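Local atomic coordinates of transcriptional regulator, LacI family (Arthrobacter sp., PDB entry 4RKQ), a protein that probably regulates transcription as a LacI-type factor whose DNA binding responds to a small ligand such as a sugar. Residues A[16-21]-A[73-78]; A[93-98]-A[255-260]; A[108-113]-A[274-279]; A[23-28]-A[50-55]. One frame throughout, in Å; residues are numbered along the deposited sequence. Where two conformers were deposited one is given.

From the N terminus, residues 16-21 open the first loop, which contact 1 closes at residues 73-78. Contact 4 (23-28 with 50-55) is nested inside it, tying the loop after strand 17-22 to the end of the neighbouring strand 47-52. In the next part of the chain, residues 93-98 open contact 2 and residues 108-113 open contact 3. Contact 2 closes at helix segment 255-260 and contact 3 at strand segment 274-279, so the two long loops cross. Strands 47-52, 17-22, 73-76, 94-97, 106-110 and 273-281 lie in this order across one sheet, and contact 2 lays helix 246-262 against it.

Contact 1: A[16-21]-A[73-78]; sequences TSVGLA and AVIGYL
Gly-19 is held through both its backbone polar groups: its N donates to Ala-73 O at 2.9 Å, almost straight at 177°, and its O accepts from Ile-75 N at 2.8 Å. Two further bonds, Ala-21 N to Ile-75 O (3.0 Å) and Tyr-77 N to Ala-21 O (3.1 Å), complete the parallel pairing of strands 17-22 and 73-76 in the sheet of the N-terminal lobe. Packing is close on both faces. On that of Leu-20 and Ile-75, Leu-20 CG stands anti to the backbone N (chi1 -158°), which swings CD1 across to Ile-75, 3.7 Å from CG2. Helix 29-43 covers these two residues, while Leu-257 of helix 246-262 touches Val-18 and Ile-75. On the other face Ala-21 CB meets Leu-78 CD2 at 3.7 Å, and a side chain on Gly-76 would crowd Ala-21 CB. The pairing slackens toward Ser-17, whose partly exposed end has Ser-17 O and Ala-73 N 3.7 Å apart. The serine side chain turns elsewhere, OG bonding to Gln-70 O; the buried Ala-73 N finds no partner in the model. Backbone bonds therefore set the register here, and the apolar side chains seal the strands beneath the helices.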
# COMPACT_ATOMS: atom_id res chain seq x y z
N THR A 16 -20.74 -15.31 7.67
CA THR A 16 -20.57 -14.99 6.29
C THR A 16 -19.10 -14.81 5.95
O THR A 16 -18.33 -14.25 6.71
CB THR A 16 -21.32 -13.70 5.96
OG1 THR A 16 -22.69 -13.97 6.08
CG2 THR A 16 -21.01 -13.20 4.54
N SER A 17 -18.73 -15.33 4.79
CA SER A 17 -17.37 -15.25 4.32
C SER A 17 -17.39 -14.54 3.00
O SER A 17 -18.15 -14.90 2.13
CB SER A 17 -16.82 -16.67 4.15
OG SER A 17 -15.56 -16.60 3.50
N VAL A 18 -16.54 -13.54 2.85
CA VAL A 18 -16.48 -12.71 1.67
C VAL A 18 -15.06 -12.72 1.08
O VAL A 18 -14.05 -12.63 1.78
CB VAL A 18 -16.86 -11.25 1.96
CG1 VAL A 18 -16.86 -10.47 0.67
CG2 VAL A 18 -18.27 -11.21 2.51
N GLY A 19 -15.00 -12.90 -0.22
CA GLY A 19 -13.71 -12.84 -0.94
C GLY A 19 -13.51 -11.49 -1.59
O GLY A 19 -14.44 -10.91 -2.12
N LEU A 20 -12.29 -10.96 -1.52
CA LEU A 20 -11.95 -9.72 -2.13
C LEU A 20 -10.87 -10.02 -3.17
O LEU A 20 -9.80 -10.53 -2.84
CB LEU A 20 -11.38 -8.81 -1.04
CG LEU A 20 -11.27 -7.32 -1.00
CD1 LEU A 20 -12.46 -6.62 -1.64
CD2 LEU A 20 -11.14 -7.00 0.51
N ALA A 21 -11.16 -9.70 -4.41
CA ALA A 21 -10.21 -9.92 -5.51
C ALA A 21 -9.58 -8.56 -5.96
O ALA A 21 -10.29 -7.60 -6.31
CB ALA A 21 -10.92 -10.60 -6.67
N ALA A 73 -19.68 -14.77 -1.28
CA ALA A 73 -19.81 -13.60 -2.16
C ALA A 73 -18.43 -13.08 -2.45
O ALA A 73 -17.49 -13.35 -1.68
CB ALA A 73 -20.61 -12.49 -1.47
N VAL A 74 -18.31 -12.28 -3.51
CA VAL A 74 -17.02 -11.67 -3.85
C VAL A 74 -17.22 -10.22 -4.15
O VAL A 74 -18.18 -9.86 -4.78
CB VAL A 74 -16.37 -12.35 -5.06
CG1 VAL A 74 -15.11 -11.60 -5.51
CG2 VAL A 74 -16.06 -13.81 -4.77
N ILE A 75 -16.28 -9.41 -3.68
CA ILE A 75 -16.18 -7.98 -4.02
C ILE A 75 -14.83 -7.85 -4.73
O ILE A 75 -13.80 -8.31 -4.20
CB ILE A 75 -16.16 -7.13 -2.75
CG1 ILE A 75 -17.54 -7.15 -2.13
CG2 ILE A 75 -15.75 -5.68 -3.09
CD1 ILE A 75 -17.51 -6.65 -0.68
N GLY A 76 -14.81 -7.30 -5.93
CA GLY A 76 -13.54 -7.24 -6.66
C GLY A 76 -13.41 -6.27 -7.81
O GLY A 76 -14.40 -5.80 -8.38
N TYR A 77 -12.16 -6.01 -8.14
CA TYR A 77 -11.76 -5.39 -9.38
C TYR A 77 -11.29 -6.54 -10.25
O TYR A 77 -10.26 -7.15 -9.98
CB TYR A 77 -10.64 -4.39 -9.14
CG TYR A 77 -11.07 -3.07 -8.59
CD1 TYR A 77 -11.34 -2.89 -7.21
CD2 TYR A 77 -11.20 -1.98 -9.42
CE1 TYR A 77 -11.71 -1.66 -6.71
CE2 TYR A 77 -11.59 -0.76 -8.93
CZ TYR A 77 -11.82 -0.59 -7.60
OH TYR A 77 -12.22 0.63 -7.17
N LEU A 78 -12.05 -6.87 -11.28
CA LEU A 78 -11.79 -8.12 -12.01
C LEU A 78 -11.15 -7.97 -13.38
O LEU A 78 -10.90 -8.99 -14.06
CB LEU A 78 -13.07 -8.92 -12.14
CG LEU A 78 -13.71 -9.37 -10.81
CD1 LEU A 78 -14.77 -10.34 -11.17
CD2 LEU A 78 -12.70 -10.00 -9.85

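Contact 2: A[93-98]-A[255-260]; sequences PLIVLD and ELLVGL
Ile-95 drives its side chain into the flank of helix 246-262, and more of its surface is buried here than that of any other residue of the two segments. With CG1 anti to the carbonyl carbon (chi1 -61°) and the chain extended beyond it (chi2 171°), CD1 projects from the strand to within 3.4 Å of Leu-257 CB, closer than such carbons normally settle. The same methyl lies 4.1 Å from Leu-256 CB, and further back Ile-95 CG1 meets Leu-260 CD1, also at 4.1 Å. One isoleucine thus touches the adjacent Leu-256 and Leu-257 and, about a turn further on, Leu-260. Pro-93 adds the second patch: its ring presents CG to Leu-257 CD1 at 3.7 Å, the two side chains crossing at about a right angle, and its CB approaches Leu-260 CD1 at 4.3 Å. This is the helix-on-sheet layering of a periplasmic-binding-protein-like lobe, with the short strand and helix segments running nearly antiparallel at 155°, their axes 9.4 Å apart. Leu-257, like Leu-260, serves both patches. Leu-257 CD1 lies between Pro-93 and Ile-95, 4.1 Å from Ile-95 CD1, and the leucine also touches Ala-73 on the next strand. Leu-256 extends the apolar cover in another direction, onto Ile-108 of strand 106-110. Leu-94 points away from helix 246-262 and packs against Ala-85 and Leu-89 of helix 82-89.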
# COMPACT_ATOMS: atom_id res chain seq x y z
N PRO A 93 -23.31 -13.80 -4.80
CA PRO A 93 -23.25 -12.49 -5.45
C PRO A 93 -21.82 -11.98 -5.67
O PRO A 93 -20.96 -12.14 -4.78
CB PRO A 93 -24.02 -11.55 -4.49
CG PRO A 93 -24.16 -12.30 -3.21
CD PRO A 93 -24.00 -13.76 -3.49
N LEU A 94 -21.58 -11.51 -6.88
CA LEU A 94 -20.42 -10.73 -7.20
C LEU A 94 -20.77 -9.25 -7.22
O LEU A 94 -21.74 -8.85 -7.88
CB LEU A 94 -19.88 -11.14 -8.56
CG LEU A 94 -18.73 -10.35 -9.13
CD1 LEU A 94 -17.47 -10.50 -8.27
CD2 LEU A 94 -18.47 -10.83 -10.55
N ILE A 95 -19.96 -8.46 -6.50
CA ILE A 95 -19.96 -7.03 -6.64
C ILE A 95 -18.64 -6.64 -7.30
O ILE A 95 -17.58 -6.77 -6.69
CB ILE A 95 -20.07 -6.34 -5.27
CG1 ILE A 95 -21.41 -6.76 -4.64
CG2 ILE A 95 -20.01 -4.82 -5.45
CD1 ILE A 95 -21.57 -6.34 -3.24
N VAL A 96 -18.72 -6.14 -8.51
CA VAL A 96 -17.54 -5.55 -9.22
C VAL A 96 -17.47 -4.05 -9.20
O VAL A 96 -18.49 -3.37 -9.17
CB VAL A 96 -17.49 -6.00 -10.71
CG1 VAL A 96 -17.22 -7.48 -10.82
CG2 VAL A 96 -18.77 -5.64 -11.44
N LEU A 97 -16.26 -3.52 -9.26
CA LEU A 97 -16.08 -2.11 -9.35
C LEU A 97 -15.37 -1.72 -10.63
O LEU A 97 -14.50 -2.44 -11.12
CB LEU A 97 -15.20 -1.62 -8.20
CG LEU A 97 -15.87 -1.74 -6.85
CD1 LEU A 97 -15.66 -3.10 -6.19
CD2 LEU A 97 -15.37 -0.62 -5.98
N ASP A 98 -15.77 -0.57 -11.15
CA ASP A 98 -15.03 0.12 -12.20
C ASP A 98 -14.96 -0.63 -13.53
O ASP A 98 -14.02 -0.44 -14.29
CB ASP A 98 -13.64 0.51 -11.68
CG ASP A 98 -13.04 1.70 -12.44
OD1 ASP A 98 -13.81 2.58 -12.84
OD2 ASP A 98 -11.82 1.71 -12.70
N GLU A 255 -22.54 -2.38 1.76
CA GLU A 255 -23.99 -2.19 1.92
C GLU A 255 -24.76 -2.80 0.75
O GLU A 255 -25.79 -3.43 0.94
CB GLU A 255 -24.31 -0.71 2.08
CG GLU A 255 -23.89 -0.26 3.46
CD GLU A 255 -24.25 1.19 3.72
OE1 GLU A 255 -24.59 1.94 2.78
OE2 GLU A 255 -24.17 1.60 4.89
N LEU A 256 -24.23 -2.69 -0.45
CA LEU A 256 -24.82 -3.40 -1.55
C LEU A 256 -24.85 -4.92 -1.27
O LEU A 256 -25.86 -5.60 -1.55
CB LEU A 256 -24.02 -3.10 -2.81
CG LEU A 256 -24.51 -3.55 -4.14
CD1 LEU A 256 -25.99 -3.28 -4.31
CD2 LEU A 256 -23.71 -2.83 -5.22
N LEU A 257 -23.75 -5.47 -0.76
CA LEU A 257 -23.71 -6.92 -0.53
C LEU A 257 -24.69 -7.29 0.58
O LEU A 257 -25.34 -8.30 0.51
CB LEU A 257 -22.31 -7.34 -0.12
CG LEU A 257 -22.12 -8.83 0.13
CD1 LEU A 257 -22.59 -9.68 -1.05
CD2 LEU A 257 -20.64 -9.04 0.44
N VAL A 258 -24.79 -6.46 1.62
CA VAL A 258 -25.81 -6.72 2.65
C VAL A 258 -27.21 -6.85 2.02
O VAL A 258 -27.97 -7.77 2.35
CB VAL A 258 -25.84 -5.64 3.75
CG1 VAL A 258 -27.05 -5.84 4.68
CG2 VAL A 258 -24.54 -5.65 4.55
N GLY A 259 -27.54 -5.95 1.10
CA GLY A 259 -28.85 -5.91 0.49
C GLY A 259 -29.08 -7.08 -0.45
O GLY A 259 -30.21 -7.63 -0.56
N LEU A 260 -28.03 -7.49 -1.12
CA LEU A 260 -28.11 -8.65 -2.01
C LEU A 260 -28.26 -9.93 -1.20
O LEU A 260 -29.05 -10.80 -1.57
CB LEU A 260 -26.88 -8.76 -2.92
CG LEU A 260 -26.82 -7.67 -4.02
CD1 LEU A 260 -25.43 -7.53 -4.60
CD2 LEU A 260 -27.82 -8.01 -5.11

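Contact 3: A[108-113]-A[274-279]; sequences INFDYQ and TTLKHR
In one of two conformers of Lys-277, NZ forms a salt bridge with Asp-111 OD2 at 2.7 Å, approaching the oxygen's anti lone pair. The other carboxylate oxygen, OD1, caps His-114 N at the start of helix 112-125. Replacing the aspartate with an alanine removes both oxygens, which would probably leave the Lys-277 ammonium without this mate and the helix's first turn without its side-chain cap. The Asp-111 backbone is gripped too: N donates to Leu-276 O at 3.0 Å, and O accepts from a water that also takes the N-H of His-278 at 2.8 Å and lies at the edge of the imidazole, in its plane, 2.7 Å from ND1. Asn-109 bonds from N to Thr-274 O and from O to Leu-276 N, each at 2.8 Å, pairing strands 106-110 and 273-281 in parallel. These are probably two of the crossover segments that link the lobes in periplasmic-binding-protein-like folds. On one sheet face Ile-108 CG2 touches Leu-276 CD1 under helix 246-262. Alongside, Phe-110 CD2 lies 3.9 Å from Leu-276 CB. His-278 CE1 approaches Phe-110 CB at 3.7 Å. That CB also lies over one face of the Tyr-112 ring, whose OH bonds to Asp-98.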
# COMPACT_ATOMS: atom_id res chain seq x y z
N ILE A 108 -20.41 -1.18 -8.71
CA ILE A 108 -20.12 0.19 -8.33
C ILE A 108 -19.30 0.80 -9.49
O ILE A 108 -18.29 0.24 -9.91
CB ILE A 108 -19.25 0.27 -7.04
CG1 ILE A 108 -19.78 -0.49 -5.82
CG2 ILE A 108 -18.91 1.71 -6.70
CD1 ILE A 108 -21.15 -0.10 -5.33
N ASN A 109 -19.79 1.90 -10.06
CA ASN A 109 -19.09 2.61 -11.17
C ASN A 109 -18.89 4.05 -10.69
O ASN A 109 -19.46 4.49 -9.67
CB ASN A 109 -19.87 2.57 -12.48
CG ASN A 109 -19.52 1.36 -13.38
OD1 ASN A 109 -18.78 0.47 -13.00
ND2 ASN A 109 -20.08 1.33 -14.57
N PHE A 110 -18.05 4.79 -11.38
CA PHE A 110 -17.73 6.18 -10.96
C PHE A 110 -18.07 7.07 -12.14
O PHE A 110 -17.96 6.64 -13.27
CB PHE A 110 -16.28 6.29 -10.58
CG PHE A 110 -15.89 5.33 -9.51
CD1 PHE A 110 -15.51 4.04 -9.84
CD2 PHE A 110 -15.98 5.69 -8.18
CE1 PHE A 110 -15.22 3.11 -8.85
CE2 PHE A 110 -15.65 4.79 -7.19
CZ PHE A 110 -15.28 3.50 -7.53
N ASP A 111 -18.54 8.28 -11.86
CA ASP A 111 -18.93 9.24 -12.89
C ASP A 111 -17.71 9.97 -13.41
O ASP A 111 -17.31 11.00 -12.86
CB ASP A 111 -19.89 10.23 -12.28
CG ASP A 111 -20.49 11.17 -13.29
OD1 ASP A 111 -20.01 11.32 -14.44
OD2 ASP A 111 -21.47 11.79 -12.90
N TYR A 112 -17.08 9.44 -14.46
CA TYR A 112 -15.88 10.09 -14.94
C TYR A 112 -16.13 11.37 -15.75
O TYR A 112 -15.22 12.19 -15.88
CB TYR A 112 -14.99 9.14 -15.72
CG TYR A 112 -14.45 8.03 -14.89
CD1 TYR A 112 -13.53 8.28 -13.89
CD2 TYR A 112 -14.84 6.71 -15.11
CE1 TYR A 112 -13.00 7.25 -13.12
CE2 TYR A 112 -14.32 5.67 -14.34
CZ TYR A 112 -13.41 5.96 -13.32
OH TYR A 112 -12.85 4.94 -12.57
N GLN A 113 -17.32 11.56 -16.28
CA GLN A 113 -17.63 12.85 -16.91
C GLN A 113 -17.66 13.95 -15.88
O GLN A 113 -17.16 15.06 -16.11
CB GLN A 113 -18.95 12.79 -17.63
CG GLN A 113 -18.82 11.90 -18.83
CD GLN A 113 -19.98 12.03 -19.77
OE1 GLN A 113 -20.75 12.99 -19.70
NE2 GLN A 113 -20.11 11.06 -20.66
N THR A 274 -24.64 1.05 -8.29
CA THR A 274 -24.38 2.32 -7.66
C THR A 274 -23.31 3.12 -8.45
O THR A 274 -22.29 2.59 -8.89
CB THR A 274 -23.86 2.10 -6.22
OG1 THR A 274 -24.75 1.29 -5.45
CG2 THR A 274 -23.64 3.44 -5.49
N THR A 275 -23.55 4.41 -8.58
CA THR A 275 -22.62 5.30 -9.25
C THR A 275 -22.16 6.29 -8.21
O THR A 275 -23.00 7.00 -7.64
CB THR A 275 -23.30 6.12 -10.37
OG1 THR A 275 -23.84 5.23 -11.34
CG2 THR A 275 -22.28 7.05 -11.04
N LEU A 276 -20.84 6.33 -7.99
CA LEU A 276 -20.23 7.22 -7.03
C LEU A 276 -19.54 8.39 -7.75
O LEU A 276 -19.17 8.28 -8.92
CB LEU A 276 -19.22 6.47 -6.16
CG LEU A 276 -19.76 5.31 -5.36
CD1 LEU A 276 -18.61 4.69 -4.59
CD2 LEU A 276 -20.88 5.75 -4.44
N LYS A 277 -19.36 9.49 -7.03
CA LYS A 277 -18.77 10.71 -7.60
C LYS A 277 -17.54 11.11 -6.79
O LYS A 277 -17.60 11.16 -5.56
CB LYS A 277 -19.79 11.85 -7.59
CG LYS A 277 -21.01 11.63 -8.48
CD LYS A 277 -21.50 12.94 -9.09
CE LYS A 277 -22.88 12.81 -9.72
NZ LYS A 277 -23.00 11.66 -10.66
N HIS A 278 -16.43 11.41 -7.49
CA HIS A 278 -15.21 11.90 -6.83
C HIS A 278 -15.44 13.35 -6.44
O HIS A 278 -16.30 14.01 -7.01
CB HIS A 278 -14.04 11.89 -7.79
CG HIS A 278 -13.62 10.53 -8.24
ND1 HIS A 278 -14.31 9.82 -9.19
CD2 HIS A 278 -12.57 9.75 -7.86
CE1 HIS A 278 -13.68 8.67 -9.41
NE2 HIS A 278 -12.62 8.62 -8.64
N ARG A 279 -14.62 13.84 -5.53
CA ARG A 279 -14.62 15.24 -5.16
C ARG A 279 -13.19 15.73 -5.31
O ARG A 279 -12.24 14.98 -5.09
CB ARG A 279 -15.12 15.38 -3.72
CG ARG A 279 -16.62 15.16 -3.55
CD ARG A 279 -17.11 15.43 -2.12
NE ARG A 279 -16.40 14.64 -1.11
CZ ARG A 279 -16.66 13.36 -0.81
NH1 ARG A 279 -17.61 12.67 -1.44
NH2 ARG A 279 -15.94 12.75 0.13
O HOH W 1 -16.53 11.02 -10.28

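Contact 4: A[23-28]-A[50-55]; sequences PDLTNP and VDDYGH. With EDO (1,2-ethanediol), chain F.
Asp-52 OD2 is gripped by His-55 NE2 at 2.8 Å and by a water at 2.7 Å that also accepts from Leu-25 N, joining the 50-55 strand end to the 23-28 loop. Gly-54 N meets the other oxygen, Asp-52 OD1, at 3.1 Å in an Asx turn. Both protein donors come from above the carboxylate plane. Asp-52 CG lies anti to the backbone N (chi1 164°), bringing the group beside Leu-25, whose CD1 is 3.5 Å from OD2. A leucine in its place would probably leave the Leu-25 water and His-55 NE2 without their carboxylate partner and undo the Asx turn. Pro-23 CA sits over a face of Tyr-53, 3.7 Å from the ring centroid in a CH-pi contact, while the phenol OH bonds to Tyr-77 O. Within the loop Asp-24 OD1 accepts from Asn-27 N at 2.8 Å, an Asx motif. Asn-27 ND2 then holds ethanediol O1 at 3.0 Å, beside Arg-151, Asn-199 and Asp-227, consistent with an interlobe ligand pocket. His-55 ND1 bonds to Glu-39 of the second subunit, so the imidazole, set between two carboxylates, is likely to carry a positive charge, tying the end of strand 47-52 to the second subunit.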
# COMPACT_ATOMS: atom_id res chain seq x y z
N PRO A 23 -6.25 -6.78 -8.33
CA PRO A 23 -5.28 -7.12 -9.36
C PRO A 23 -3.83 -6.96 -8.93
O PRO A 23 -2.99 -7.49 -9.58
CB PRO A 23 -5.58 -6.14 -10.49
CG PRO A 23 -6.31 -5.03 -9.87
CD PRO A 23 -7.03 -5.58 -8.68
N ASP A 24 -3.55 -6.16 -7.91
CA ASP A 24 -2.19 -6.06 -7.37
C ASP A 24 -2.27 -5.42 -6.03
O ASP A 24 -3.32 -4.93 -5.64
CB ASP A 24 -1.26 -5.24 -8.29
CG ASP A 24 -1.72 -3.80 -8.47
OD1 ASP A 24 -1.74 -3.00 -7.50
OD2 ASP A 24 -2.09 -3.47 -9.61
N LEU A 25 -1.15 -5.46 -5.31
CA LEU A 25 -0.98 -4.77 -4.03
C LEU A 25 0.13 -3.71 -4.11
O LEU A 25 0.52 -3.12 -3.13
CB LEU A 25 -0.61 -5.78 -2.96
CG LEU A 25 -1.75 -6.68 -2.44
CD1 LEU A 25 -1.20 -7.88 -1.69
CD2 LEU A 25 -2.66 -5.87 -1.55
N THR A 26 0.58 -3.44 -5.32
CA THR A 26 1.65 -2.47 -5.56
C THR A 26 1.18 -1.09 -5.96
O THR A 26 1.95 -0.14 -5.88
CB THR A 26 2.64 -3.01 -6.65
OG1 THR A 26 1.92 -3.25 -7.87
CG2 THR A 26 3.29 -4.32 -6.18
N ASN A 27 -0.05 -0.96 -6.45
CA ASN A 27 -0.67 0.34 -6.61
C ASN A 27 -1.35 0.62 -5.29
O ASN A 27 -2.23 -0.14 -4.90
CB ASN A 27 -1.68 0.29 -7.73
CG ASN A 27 -2.50 1.56 -7.84
OD1 ASN A 27 -2.47 2.43 -6.97
ND2 ASN A 27 -3.30 1.63 -8.88
N PRO A 28 -0.90 1.64 -4.55
CA PRO A 28 -1.42 1.84 -3.18
C PRO A 28 -2.94 2.00 -3.06
O PRO A 28 -3.48 1.82 -1.96
CB PRO A 28 -0.71 3.11 -2.72
CG PRO A 28 0.56 3.11 -3.49
CD PRO A 28 0.19 2.58 -4.85
N VAL A 50 -8.41 -12.16 1.02
CA VAL A 50 -7.99 -11.37 -0.12
C VAL A 50 -7.18 -12.25 -1.06
O VAL A 50 -6.32 -13.00 -0.58
CB VAL A 50 -7.15 -10.16 0.36
CG1 VAL A 50 -6.59 -9.42 -0.83
CG2 VAL A 50 -8.02 -9.24 1.20
N ASP A 51 -7.49 -12.22 -2.35
CA ASP A 51 -6.65 -12.85 -3.39
C ASP A 51 -6.07 -11.71 -4.27
O ASP A 51 -6.84 -11.04 -5.01
CB ASP A 51 -7.48 -13.78 -4.23
CG ASP A 51 -6.66 -14.56 -5.28
OD1 ASP A 51 -5.54 -14.16 -5.65
OD2 ASP A 51 -7.19 -15.58 -5.76
N ASP A 52 -4.75 -11.52 -4.16
CA ASP A 52 -3.99 -10.60 -4.99
C ASP A 52 -3.62 -11.43 -6.21
O ASP A 52 -2.74 -12.33 -6.10
CB ASP A 52 -2.74 -10.11 -4.28
CG ASP A 52 -1.72 -9.47 -5.20
OD1 ASP A 52 -2.03 -9.16 -6.38
OD2 ASP A 52 -0.56 -9.32 -4.76
N TYR A 53 -4.30 -11.18 -7.32
CA TYR A 53 -4.12 -12.02 -8.52
C TYR A 53 -3.13 -11.47 -9.55
O TYR A 53 -3.04 -11.97 -10.66
CB TYR A 53 -5.46 -12.38 -9.18
CG TYR A 53 -6.22 -11.26 -9.78
CD1 TYR A 53 -6.00 -10.85 -11.07
CD2 TYR A 53 -7.26 -10.62 -9.05
CE1 TYR A 53 -6.74 -9.81 -11.63
CE2 TYR A 53 -8.00 -9.59 -9.60
CZ TYR A 53 -7.72 -9.18 -10.87
OH TYR A 53 -8.43 -8.18 -11.45
N GLY A 54 -2.31 -10.52 -9.15
CA GLY A 54 -1.42 -9.81 -10.10
C GLY A 54 -0.10 -10.54 -10.23
O GLY A 54 0.96 -9.93 -10.07
N HIS A 55 -0.18 -11.86 -10.35
CA HIS A 55 1.00 -12.75 -10.41
C HIS A 55 0.74 -13.94 -11.28
O HIS A 55 -0.38 -14.41 -11.39
CB HIS A 55 1.35 -13.26 -9.02
CG HIS A 55 1.48 -12.18 -8.01
ND1 HIS A 55 2.64 -11.47 -7.83
CD2 HIS A 55 0.56 -11.61 -7.20
CE1 HIS A 55 2.46 -10.55 -6.90
NE2 HIS A 55 1.20 -10.60 -6.52
C1 EDO F . -6.63 2.63 -9.84
O1 EDO F . -5.65 3.46 -9.19
C2 EDO F . -8.04 3.00 -9.42
O2 EDO F . -8.25 4.32 -9.93
O HOH W 2 0.86 -7.33 -5.97